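Local coordinates for protein hydroxyethylthiazole kinase (Pyrococcus horikoshii, PDB 3HPD) that probably phosphorylates the hydroxyl group of 4-methyl-5-beta-hydroxyethylthiazole with ATP and magnesium, a step of thiamine diphosphate biosynthesis, at residues M75-N83 with L107-D115; T220-E231 with L242-V253. All blocks are in the same frame, centred on the assembly; numbering follows the deposited sequence.

Contact 1: residues M75-N83 with L107-D115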
loop_
_atom_site.group_PDB
_atom_site.type_symbol
_atom_site.label_atom_id
_atom_site.label_comp_id
_atom_site.label_asym_id
_atom_site.label_seq_id
_atom_site.Cartn_x
_atom_site.Cartn_y
_atom_site.Cartn_z
ATOM N N MET A 75 12.721 -14.610 -5.604
ATOM C CA MET A 75 13.761 -13.651 -5.960
ATOM C C MET A 75 15.015 -14.298 -6.539
ATOM O O MET A 75 15.599 -13.791 -7.500
ATOM C CB MET A 75 14.127 -12.811 -4.738
ATOM C CG MET A 75 13.000 -11.899 -4.291
ATOM S SD MET A 75 13.340 -11.150 -2.697
ATOM C CE MET A 75 11.824 -10.210 -2.448
ATOM N N VAL A 76 15.430 -15.415 -5.953
ATOM C CA VAL A 76 16.613 -16.114 -6.436
ATOM C C VAL A 76 16.329 -16.724 -7.806
ATOM O O VAL A 76 17.166 -16.664 -8.706
ATOM C CB VAL A 76 17.044 -17.216 -5.442
ATOM C CG1 VAL A 76 18.129 -18.082 -6.057
ATOM C CG2 VAL A 76 17.559 -16.567 -4.153
ATOM N N LYS A 77 15.141 -17.298 -7.963
ATOM C CA LYS A 77 14.751 -17.906 -9.229
ATOM C C LYS A 77 14.652 -16.831 -10.307
ATOM O O LYS A 77 15.083 -17.034 -11.442
ATOM C CB LYS A 77 13.403 -18.617 -9.085
ATOM C CG LYS A 77 12.974 -19.401 -10.318
ATOM C CD LYS A 77 13.925 -20.558 -10.605
ATOM C CE LYS A 77 13.506 -21.324 -11.854
ATOM N NZ LYS A 77 14.450 -22.434 -12.175
ATOM N N ALA A 78 14.079 -15.686 -9.946
ATOM C CA ALA A 78 13.934 -14.576 -10.881
ATOM C C ALA A 78 15.299 -14.106 -11.362
ATOM O O ALA A 78 15.482 -13.797 -12.538
ATOM C CB ALA A 78 13.206 -13.424 -10.217
ATOM N N THR A 79 16.256 -14.048 -10.444
ATOM C CA THR A 79 17.601 -13.610 -10.786
ATOM C C THR A 79 18.220 -14.567 -11.801
ATOM O O THR A 79 18.870 -14.143 -12.751
ATOM C CB THR A 79 18.497 -13.539 -9.528
ATOM O OG1 THR A 79 17.942 -12.590 -8.606
ATOM C CG2 THR A 79 19.912 -13.101 -9.896
ATOM N N GLU A 80 18.009 -15.861 -11.603
ATOM C CA GLU A 80 18.561 -16.844 -12.520
ATOM C C GLU A 80 17.889 -16.753 -13.893
ATOM O O GLU A 80 18.554 -16.835 -14.922
ATOM C CB GLU A 80 18.419 -18.242 -11.916
ATOM C CG GLU A 80 19.085 -18.338 -10.545
ATOM C CD GLU A 80 18.946 -19.698 -9.893
ATOM O OE1 GLU A 80 17.900 -20.354 -10.087
ATOM O OE2 GLU A 80 19.880 -20.100 -9.168
ATOM N N ILE A 81 16.572 -16.563 -13.904
ATOM C CA ILE A 81 15.822 -16.445 -15.154
ATOM C C ILE A 81 16.225 -15.183 -15.918
ATOM O O ILE A 81 16.497 -15.232 -17.122
ATOM C CB ILE A 81 14.301 -16.401 -14.882
ATOM C CG1 ILE A 81 13.840 -17.743 -14.309
ATOM C CG2 ILE A 81 13.544 -16.069 -16.164
ATOM C CD1 ILE A 81 12.392 -17.756 -13.872
ATOM N N ALA A 82 16.264 -14.054 -15.216
ATOM C CA ALA A 82 16.635 -12.789 -15.834
ATOM C C ALA A 82 18.041 -12.849 -16.425
ATOM O O ALA A 82 18.272 -12.357 -17.525
ATOM C CB ALA A 82 16.542 -11.651 -14.813
ATOM N N ASN A 83 18.983 -13.445 -15.699
ATOM C CA ASN A 83 20.347 -13.534 -16.209
ATOM C C ASN A 83 20.438 -14.424 -17.447
ATOM O O ASN A 83 21.198 -14.133 -18.366
ATOM C CB ASN A 83 21.309 -14.029 -15.127
ATOM C CG ASN A 83 21.721 -12.926 -14.172
ATOM O OD1 ASN A 83 21.898 -11.779 -14.580
ATOM N ND2 ASN A 83 21.890 -13.268 -12.900
ATOM N N LEU A 107 23.557 -11.386 -0.663
ATOM C CA LEU A 107 24.794 -11.945 -1.202
ATOM C C LEU A 107 24.520 -13.106 -2.153
ATOM O O LEU A 107 25.250 -13.309 -3.124
ATOM C CB LEU A 107 25.711 -12.404 -0.062
ATOM C CG LEU A 107 26.250 -11.272 0.821
ATOM C CD1 LEU A 107 27.103 -11.844 1.947
ATOM C CD2 LEU A 107 27.059 -10.306 -0.035
ATOM N N GLU A 108 23.457 -13.855 -1.876
ATOM C CA GLU A 108 23.068 -14.990 -2.701
ATOM C C GLU A 108 22.677 -14.499 -4.096
ATOM O O GLU A 108 23.047 -15.093 -5.112
ATOM C CB GLU A 108 21.890 -15.711 -2.045
ATOM C CG GLU A 108 21.543 -17.050 -2.651
ATOM C CD GLU A 108 20.421 -17.742 -1.897
ATOM O OE1 GLU A 108 20.140 -17.335 -0.747
ATOM O OE2 GLU A 108 19.831 -18.697 -2.447
ATOM N N ILE A 109 21.926 -13.406 -4.137
ATOM C CA ILE A 109 21.490 -12.819 -5.397
ATOM C C ILE A 109 22.688 -12.192 -6.114
ATOM O O ILE A 109 22.848 -12.336 -7.330
ATOM C CB ILE A 109 20.399 -11.754 -5.138
ATOM C CG1 ILE A 109 19.127 -12.447 -4.636
ATOM C CG2 ILE A 109 20.128 -10.940 -6.405
ATOM C CD1 ILE A 109 18.048 -11.498 -4.163
ATOM N N LEU A 110 23.534 -11.504 -5.353
ATOM C CA LEU A 110 24.719 -10.869 -5.917
ATOM C C LEU A 110 25.687 -11.902 -6.493
ATOM O O LEU A 110 26.380 -11.635 -7.477
ATOM C CB LEU A 110 25.427 -10.029 -4.847
ATOM C CG LEU A 110 24.755 -8.695 -4.515
ATOM C CD1 LEU A 110 25.285 -8.139 -3.204
ATOM C CD2 LEU A 110 24.998 -7.721 -5.659
ATOM N N SER A 111 25.729 -13.081 -5.881
ATOM C CA SER A 111 26.618 -14.139 -6.343
ATOM C C SER A 111 26.202 -14.598 -7.735
ATOM O O SER A 111 27.042 -14.914 -8.573
ATOM C CB SER A 111 26.585 -15.326 -5.381
ATOM O OG SER A 111 27.538 -16.302 -5.760
ATOM N N ARG A 112 24.897 -14.634 -7.979
ATOM C CA ARG A 112 24.396 -15.039 -9.280
ATOM C C ARG A 112 24.604 -13.911 -10.285
ATOM O O ARG A 112 24.792 -14.159 -11.475
ATOM C CB ARG A 112 22.927 -15.437 -9.167
ATOM C CG ARG A 112 22.759 -16.727 -8.374
ATOM C CD ARG A 112 21.311 -17.071 -8.113
ATOM N NE ARG A 112 21.169 -18.396 -7.511
ATOM C CZ ARG A 112 21.644 -18.740 -6.316
ATOM N NH1 ARG A 112 22.303 -17.860 -5.572
ATOM N NH2 ARG A 112 21.451 -19.970 -5.860
ATOM N N GLY A 113 24.586 -12.672 -9.800
ATOM C CA GLY A 113 24.821 -11.538 -10.674
ATOM C C GLY A 113 23.669 -10.586 -10.921
ATOM O O GLY A 113 22.583 -10.998 -11.328
ATOM N N VAL A 114 23.917 -9.304 -10.667
ATOM C CA VAL A 114 22.928 -8.257 -10.890
ATOM C C VAL A 114 23.613 -7.172 -11.716
ATOM O O VAL A 114 24.837 -7.166 -11.848
ATOM C CB VAL A 114 22.412 -7.639 -9.563
ATOM C CG1 VAL A 114 21.879 -8.732 -8.650
ATOM C CG2 VAL A 114 23.519 -6.851 -8.881
ATOM N N ASP A 115 22.827 -6.258 -12.269
ATOM C CA ASP A 115 23.373 -5.189 -13.090
ATOM C C ASP A 115 23.548 -3.893 -12.320
ATOM O O ASP A 115 24.385 -3.065 -12.668
ATOM C CB ASP A 115 22.476 -4.987 -14.305
ATOM C CG ASP A 115 22.468 -6.203 -15.208
ATOM O OD1 ASP A 115 23.426 -6.354 -15.996
ATOM O OD2 ASP A 115 21.526 -7.020 -15.111
HETATM O O HOH W 1 23.100 -9.430 -14.046
#

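Contact 2: residues T220-E231 with L242-V253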
loop_
_atom_site.group_PDB
_atom_site.type_symbol
_atom_site.label_atom_id
_atom_site.label_comp_id
_atom_site.label_asym_id
_atom_site.label_seq_id
_atom_site.Cartn_x
_atom_site.Cartn_y
_atom_site.Cartn_z
ATOM N N THR A 220 17.298 12.458 -11.533
ATOM C CA THR A 220 15.886 12.700 -11.794
ATOM C C THR A 220 15.062 12.702 -10.510
ATOM O O THR A 220 14.259 13.608 -10.282
ATOM C CB THR A 220 15.321 11.639 -12.762
ATOM O OG1 THR A 220 15.984 11.758 -14.026
ATOM C CG2 THR A 220 13.830 11.838 -12.967
ATOM N N PHE A 221 15.259 11.695 -9.668
ATOM C CA PHE A 221 14.497 11.612 -8.424
ATOM C C PHE A 221 14.907 12.708 -7.446
ATOM O O PHE A 221 14.070 13.261 -6.729
ATOM C CB PHE A 221 14.692 10.245 -7.765
ATOM C CG PHE A 221 13.805 10.020 -6.574
ATOM C CD1 PHE A 221 12.450 9.759 -6.744
ATOM C CD2 PHE A 221 14.318 10.100 -5.284
ATOM C CE1 PHE A 221 11.613 9.572 -5.643
ATOM C CE2 PHE A 221 13.490 9.915 -4.173
ATOM C CZ PHE A 221 12.136 9.654 -4.355
ATOM N N GLY A 222 16.202 13.008 -7.415
ATOM C CA GLY A 222 16.702 14.041 -6.525
ATOM C C GLY A 222 16.107 15.395 -6.862
ATOM O O GLY A 222 15.766 16.177 -5.972
ATOM N N ILE A 223 15.994 15.678 -8.155
ATOM C CA ILE A 223 15.413 16.935 -8.613
ATOM C C ILE A 223 13.921 16.957 -8.288
ATOM O O ILE A 223 13.380 17.988 -7.881
ATOM C CB ILE A 223 15.601 17.119 -10.140
ATOM C CG1 ILE A 223 17.094 17.267 -10.461
ATOM C CG2 ILE A 223 14.816 18.347 -10.618
ATOM C CD1 ILE A 223 17.403 17.426 -11.947
ATOM N N ALA A 224 13.253 15.820 -8.469
ATOM C CA ALA A 224 11.824 15.743 -8.177
ATOM C C ALA A 224 11.603 16.062 -6.703
ATOM O O ALA A 224 10.622 16.719 -6.339
ATOM C CB ALA A 224 11.284 14.344 -8.508
ATOM N N ALA A 225 12.524 15.603 -5.860
ATOM C CA ALA A 225 12.436 15.845 -4.424
ATOM C C ALA A 225 12.566 17.340 -4.123
ATOM O O ALA A 225 11.825 17.888 -3.305
ATOM C CB ALA A 225 13.525 15.059 -3.697
ATOM N N GLU A 226 13.512 17.999 -4.786
ATOM C CA GLU A 226 13.712 19.430 -4.589
ATOM C C GLU A 226 12.474 20.201 -5.039
ATOM O O GLU A 226 12.013 21.105 -4.345
ATOM C CB GLU A 226 14.938 19.905 -5.377
ATOM C CG GLU A 226 16.255 19.394 -4.814
ATOM C CD GLU A 226 17.435 19.685 -5.722
ATOM O OE1 GLU A 226 17.500 20.804 -6.269
ATOM O OE2 GLU A 226 18.303 18.796 -5.878
ATOM N N LYS A 227 11.942 19.835 -6.203
ATOM C CA LYS A 227 10.756 20.493 -6.748
ATOM C C LYS A 227 9.531 20.254 -5.877
ATOM O O LYS A 227 8.696 21.141 -5.705
ATOM C CB LYS A 227 10.478 19.990 -8.168
ATOM C CG LYS A 227 11.569 20.332 -9.178
ATOM C CD LYS A 227 11.731 21.837 -9.335
ATOM C CE LYS A 227 10.507 22.482 -9.964
ATOM N NZ LYS A 227 10.657 23.964 -10.052
ATOM N N ALA A 228 9.418 19.048 -5.330
ATOM C CA ALA A 228 8.280 18.728 -4.482
ATOM C C ALA A 228 8.327 19.572 -3.214
ATOM O O ALA A 228 7.310 20.102 -2.771
ATOM C CB ALA A 228 8.285 17.240 -4.130
ATOM N N TYR A 229 9.513 19.716 -2.635
ATOM C CA TYR A 229 9.636 20.502 -1.417
ATOM C C TYR A 229 9.266 21.964 -1.663
ATOM O O TYR A 229 8.707 22.624 -0.788
ATOM C CB TYR A 229 11.060 20.415 -0.854
ATOM C CG TYR A 229 11.169 21.007 0.529
ATOM C CD1 TYR A 229 10.665 20.328 1.637
ATOM C CD2 TYR A 229 11.720 22.274 0.725
ATOM C CE1 TYR A 229 10.702 20.895 2.910
ATOM C CE2 TYR A 229 11.763 22.851 1.995
ATOM C CZ TYR A 229 11.252 22.156 3.080
ATOM O OH TYR A 229 11.285 22.718 4.332
ATOM N N GLU A 230 9.570 22.472 -2.853
ATOM C CA GLU A 230 9.247 23.860 -3.174
ATOM C C GLU A 230 7.744 24.088 -3.036
ATOM O O GLU A 230 7.304 25.175 -2.659
ATOM C CB GLU A 230 9.679 24.202 -4.605
ATOM C CG GLU A 230 11.161 24.009 -4.877
ATOM C CD GLU A 230 11.555 24.402 -6.292
ATOM O OE1 GLU A 230 10.664 24.468 -7.161
ATOM O OE2 GLU A 230 12.760 24.627 -6.537
ATOM N N GLU A 231 6.970 23.051 -3.346
ATOM C CA GLU A 231 5.512 23.117 -3.281
ATOM C C GLU A 231 4.879 22.581 -1.998
ATOM O O GLU A 231 3.753 22.953 -1.668
ATOM C CB GLU A 231 4.900 22.350 -4.452
ATOM C CG GLU A 231 5.018 23.017 -5.802
ATOM C CD GLU A 231 4.149 22.329 -6.835
ATOM O OE1 GLU A 231 4.568 21.289 -7.388
ATOM O OE2 GLU A 231 3.028 22.822 -7.078
ATOM N N LEU A 242 5.977 14.248 -5.144
ATOM C CA LEU A 242 7.075 13.502 -5.751
ATOM C C LEU A 242 6.616 12.916 -7.087
ATOM O O LEU A 242 7.332 12.983 -8.087
ATOM C CB LEU A 242 7.554 12.377 -4.822
ATOM C CG LEU A 242 8.264 12.812 -3.531
ATOM C CD1 LEU A 242 8.614 11.583 -2.692
ATOM C CD2 LEU A 242 9.525 13.601 -3.879
ATOM N N TYR A 243 5.411 12.349 -7.101
ATOM C CA TYR A 243 4.857 11.762 -8.320
ATOM C C TYR A 243 4.585 12.848 -9.346
ATOM O O TYR A 243 4.804 12.650 -10.541
ATOM C CB TYR A 243 3.554 11.030 -8.004
ATOM C CG TYR A 243 3.720 9.989 -6.931
ATOM C CD1 TYR A 243 4.355 8.775 -7.202
ATOM C CD2 TYR A 243 3.285 10.232 -5.629
ATOM C CE1 TYR A 243 4.558 7.828 -6.201
ATOM C CE2 TYR A 243 3.483 9.288 -4.615
ATOM C CZ TYR A 243 4.118 8.091 -4.911
ATOM O OH TYR A 243 4.301 7.145 -3.923
ATOM N N ASP A 244 4.089 13.991 -8.879
ATOM C CA ASP A 244 3.796 15.098 -9.779
ATOM C C ASP A 244 5.039 15.498 -10.551
ATOM O O ASP A 244 4.988 15.694 -11.766
ATOM C CB ASP A 244 3.279 16.314 -9.003
ATOM C CG ASP A 244 1.853 16.140 -8.529
ATOM O OD1 ASP A 244 1.258 15.072 -8.788
ATOM O OD2 ASP A 244 1.324 17.077 -7.900
ATOM N N TRP A 245 6.162 15.607 -9.849
ATOM C CA TRP A 245 7.389 16.015 -10.509
ATOM C C TRP A 245 8.130 14.944 -11.292
ATOM O O TRP A 245 8.896 15.264 -12.198
ATOM C CB TRP A 245 8.299 16.731 -9.510
ATOM C CG TRP A 245 7.798 18.124 -9.325
ATOM C CD1 TRP A 245 7.013 18.594 -8.308
ATOM C CD2 TRP A 245 7.882 19.179 -10.286
ATOM N NE1 TRP A 245 6.594 19.878 -8.586
ATOM C CE2 TRP A 245 7.114 20.260 -9.795
ATOM C CE3 TRP A 245 8.530 19.316 -11.522
ATOM C CZ2 TRP A 245 6.974 21.461 -10.500
ATOM C CZ3 TRP A 245 8.390 20.511 -12.222
ATOM C CH2 TRP A 245 7.617 21.566 -11.708
ATOM N N LEU A 246 7.907 13.677 -10.970
ATOM C CA LEU A 246 8.552 12.621 -11.744
ATOM C C LEU A 246 7.905 12.667 -13.126
ATOM O O LEU A 246 8.497 12.255 -14.125
ATOM C CB LEU A 246 8.322 11.250 -11.100
ATOM C CG LEU A 246 9.227 10.968 -9.900
ATOM C CD1 LEU A 246 8.864 9.623 -9.280
ATOM C CD2 LEU A 246 10.690 10.976 -10.362
ATOM N N TYR A 247 6.686 13.194 -13.160
ATOM C CA TYR A 247 5.904 13.334 -14.386
ATOM C C TYR A 247 6.239 14.637 -15.118
ATOM O O TYR A 247 6.375 14.654 -16.342
ATOM C CB TYR A 247 4.415 13.326 -14.030
ATOM C CG TYR A 247 3.464 13.510 -15.191
ATOM C CD1 TYR A 247 3.146 12.448 -16.040
ATOM C CD2 TYR A 247 2.851 14.742 -15.422
ATOM C CE1 TYR A 247 2.236 12.608 -17.084
ATOM C CE2 TYR A 247 1.940 14.912 -16.463
ATOM C CZ TYR A 247 1.637 13.843 -17.287
ATOM O OH TYR A 247 0.721 14.007 -18.306
ATOM N N ARG A 248 6.373 15.723 -14.361
ATOM C CA ARG A 248 6.657 17.038 -14.939
ATOM C C ARG A 248 8.106 17.308 -15.323
ATOM O O ARG A 248 8.371 18.110 -16.218
ATOM C CB ARG A 248 6.207 18.145 -13.980
ATOM C CG ARG A 248 4.729 18.141 -13.656
ATOM C CD ARG A 248 4.374 19.295 -12.722
ATOM N NE ARG A 248 4.574 20.596 -13.357
ATOM C CZ ARG A 248 4.346 21.765 -12.765
ATOM N NH1 ARG A 248 3.912 21.806 -11.515
ATOM N NH2 ARG A 248 4.546 22.895 -13.428
ATOM N N ILE A 249 9.048 16.658 -14.651
ATOM C CA ILE A 249 10.449 16.901 -14.961
ATOM C C ILE A 249 10.704 16.715 -16.456
ATOM O O ILE A 249 10.215 15.769 -17.073
ATOM C CB ILE A 249 11.377 15.982 -14.129
ATOM C CG1 ILE A 249 12.836 16.398 -14.333
ATOM C CG2 ILE A 249 11.166 14.524 -14.519
ATOM C CD1 ILE A 249 13.805 15.740 -13.347
ATOM N N ASN A 250 11.452 17.646 -17.037
ATOM C CA ASN A 250 11.763 17.603 -18.457
ATOM C C ASN A 250 13.178 18.122 -18.700
ATOM O O ASN A 250 13.937 18.345 -17.755
ATOM C CB ASN A 250 10.751 18.445 -19.243
ATOM C CG ASN A 250 10.712 19.890 -18.786
ATOM O OD1 ASN A 250 11.692 20.411 -18.259
ATOM N ND2 ASN A 250 9.578 20.552 -19.001
ATOM N N GLU A 251 13.524 18.325 -19.967
ATOM C CA GLU A 251 14.857 18.803 -20.312
ATOM C C GLU A 251 15.246 20.106 -19.623
ATOM O O GLU A 251 16.336 20.214 -19.071
ATOM C CB GLU A 251 14.989 18.985 -21.822
ATOM C CG GLU A 251 16.406 19.296 -22.263
ATOM C CD GLU A 251 16.536 19.402 -23.765
ATOM O OE1 GLU A 251 15.880 18.605 -24.469
ATOM O OE2 GLU A 251 17.301 20.267 -24.243
ATOM N N ASN A 252 14.360 21.095 -19.655
ATOM C CA ASN A 252 14.659 22.386 -19.043
ATOM C C ASN A 252 14.907 22.272 -17.544
ATOM O O ASN A 252 15.834 22.882 -17.017
ATOM C CB ASN A 252 13.521 23.379 -19.290
ATOM C CG ASN A 252 13.886 24.792 -18.862
ATOM O OD1 ASN A 252 14.698 25.456 -19.505
ATOM N ND2 ASN A 252 13.297 25.250 -17.767
ATOM N N VAL A 253 14.073 21.495 -16.858
ATOM C CA VAL A 253 14.226 21.327 -15.415
ATOM C C VAL A 253 15.551 20.645 -15.086
ATOM O O VAL A 253 16.251 21.049 -14.159
ATOM C CB VAL A 253 13.058 20.504 -14.824
ATOM C CG1 VAL A 253 13.220 20.372 -13.310
ATOM C CG2 VAL A 253 11.740 21.178 -15.159
HETATM O O HOH W 2 2.909 19.951 -9.401
#

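Contact 1: residues M75-N83 with L107-D115
Met75 opens this contact by setting its CB against CD1 of Ile109. The two helices run nearly parallel, 12° apart, as successive helices of the alternating beta/alpha topology of the ribokinase-like fold. Each is followed by a parallel strand of the central sheet, 89-92 and 116-120. Ile62 of strand 59-63 touches Met75, Thr79 and Ile109.

Val76 uses both methyl branches. Val76 CG1 lies over one face of the Arg112 guanidinium, 3.4 Å from Arg112 NE and offset toward the rim. Val76 CG2 rests against the carboxylate of Glu108, 3.6 Å from Glu108 OE2. Arg72, one turn before Val76, holds that same oxygen in a salt bridge.

Thr79 points at the other helix. Its chi1 of -61° sets OG1 beside the backbone N and leaves CG2 anti to it, where the methyl meets Arg112 CB and Gly113 O. OG1 bonds to the carbonyl O of Met75 and also touches CG2 of Ile109. Met75 O thus receives Thr79 N and Thr79 OG1 from opposite faces of its plane.

Glu80 makes the charged contact. Glu80 OE2 accepts from Arg112 NE at 2.7 Å in a nearly straight salt bridge. This oxygen lies in the guanidinium plane, and the N-H meets it from its anti side, tilted out of the carboxylate plane. Arg112 NH1 bonds to the carbonyl O of Glu108 in its own helix, which helps fix the rotation of the guanidinium. Glu108 OE2 joins the network by a long link to Arg112 NH2, through charge only, with no N-H pointing at it.

Asn83 closes the contact where helix 100-112 ends. Gly113 leaves the helix with positive phi. Asn83 ND2 donates to Gly113 O at 2.8 Å, with an N-H angle of 165°.

Contact 2: residues T220-E231 with L242-V253
Leu242 starts a knobs-into-holes packing between two helices of the ribokinase-like fold that cross at 124°. Its side chain sits among Phe221, Ala224, Ala225 and Ala228. Leu242 CD2 does most of the touching and comes within 3.7 Å of Ala225 CA. The axes approach to 8.3 Å, consistent with the small alanines at the crossing.

Trp245 is the second knob, set among Ala224, Lys227, Ala228 and Glu231. Its CB packs on CA and CB of Ala224. Lys227 CB covers one ring face in a CH-pi contact, 3.5 Å from the centroid of the five-membered ring of Trp245. The Lys227 chain bends at chi2 and chi3 and runs along this face. Its NZ ends in an off-centre cation-pi contact with the six-membered ring and a salt bridge to Glu230. Arg248 CD lies over the rim of the opposite face, and Trp245 CH2 sits over the centre of the Arg248 guanidinium. The indole lies between the Lys227 and Arg248 side chains. At the ring edge, Trp245 NE1 donates to Glu231 OE1 at 2.7 Å, the carboxylate turned 79° from the ring plane. Glu231 OE2 is paired with Lys241.

Leu246 CD2 reaches Ala224 CB at 3.9 Å, and the same methyl meets Phe221 and Thr220. Leu246 also packs on Ala33 and Ala36 of helix 27-37.

Arg248 reaches Glu231 through water 2, which donates to Glu231 OE1 and accepts from Arg248 NH1. Tyr234 of the second subunit packs on Arg248.

Ile249 is the first residue past the helix. Ile249 CD1 touches Thr220 CG2 and Ile223 CG2, 3.9 Å from each. Asn250 then caps the next helix, its OD1 accepting from Val253 N. Val253 CG1 meets Ile223 CG2 at 3.7 Å.

Overall arrangement
Contact 1 and contact 2 lie on opposite sides of the chain's centre. Their centres are 32 Å apart and their nearest atoms about 17 Å apart, so they do not touch. They follow each other in series along the chain. Contact 1 joins helices 69-85 and 100-112, which pack beside strands 59-63 and 89-92 of the central sheet. Contact 2 joins helix 210-231 to helices 235-248 and 251-257 and borders another subunit. Phe221 in contact 2 is about 8 Å, between side chains, from the predicted ATP-binding Thr165. The contacts thus join separate helical parts of one alpha/beta kinase fold.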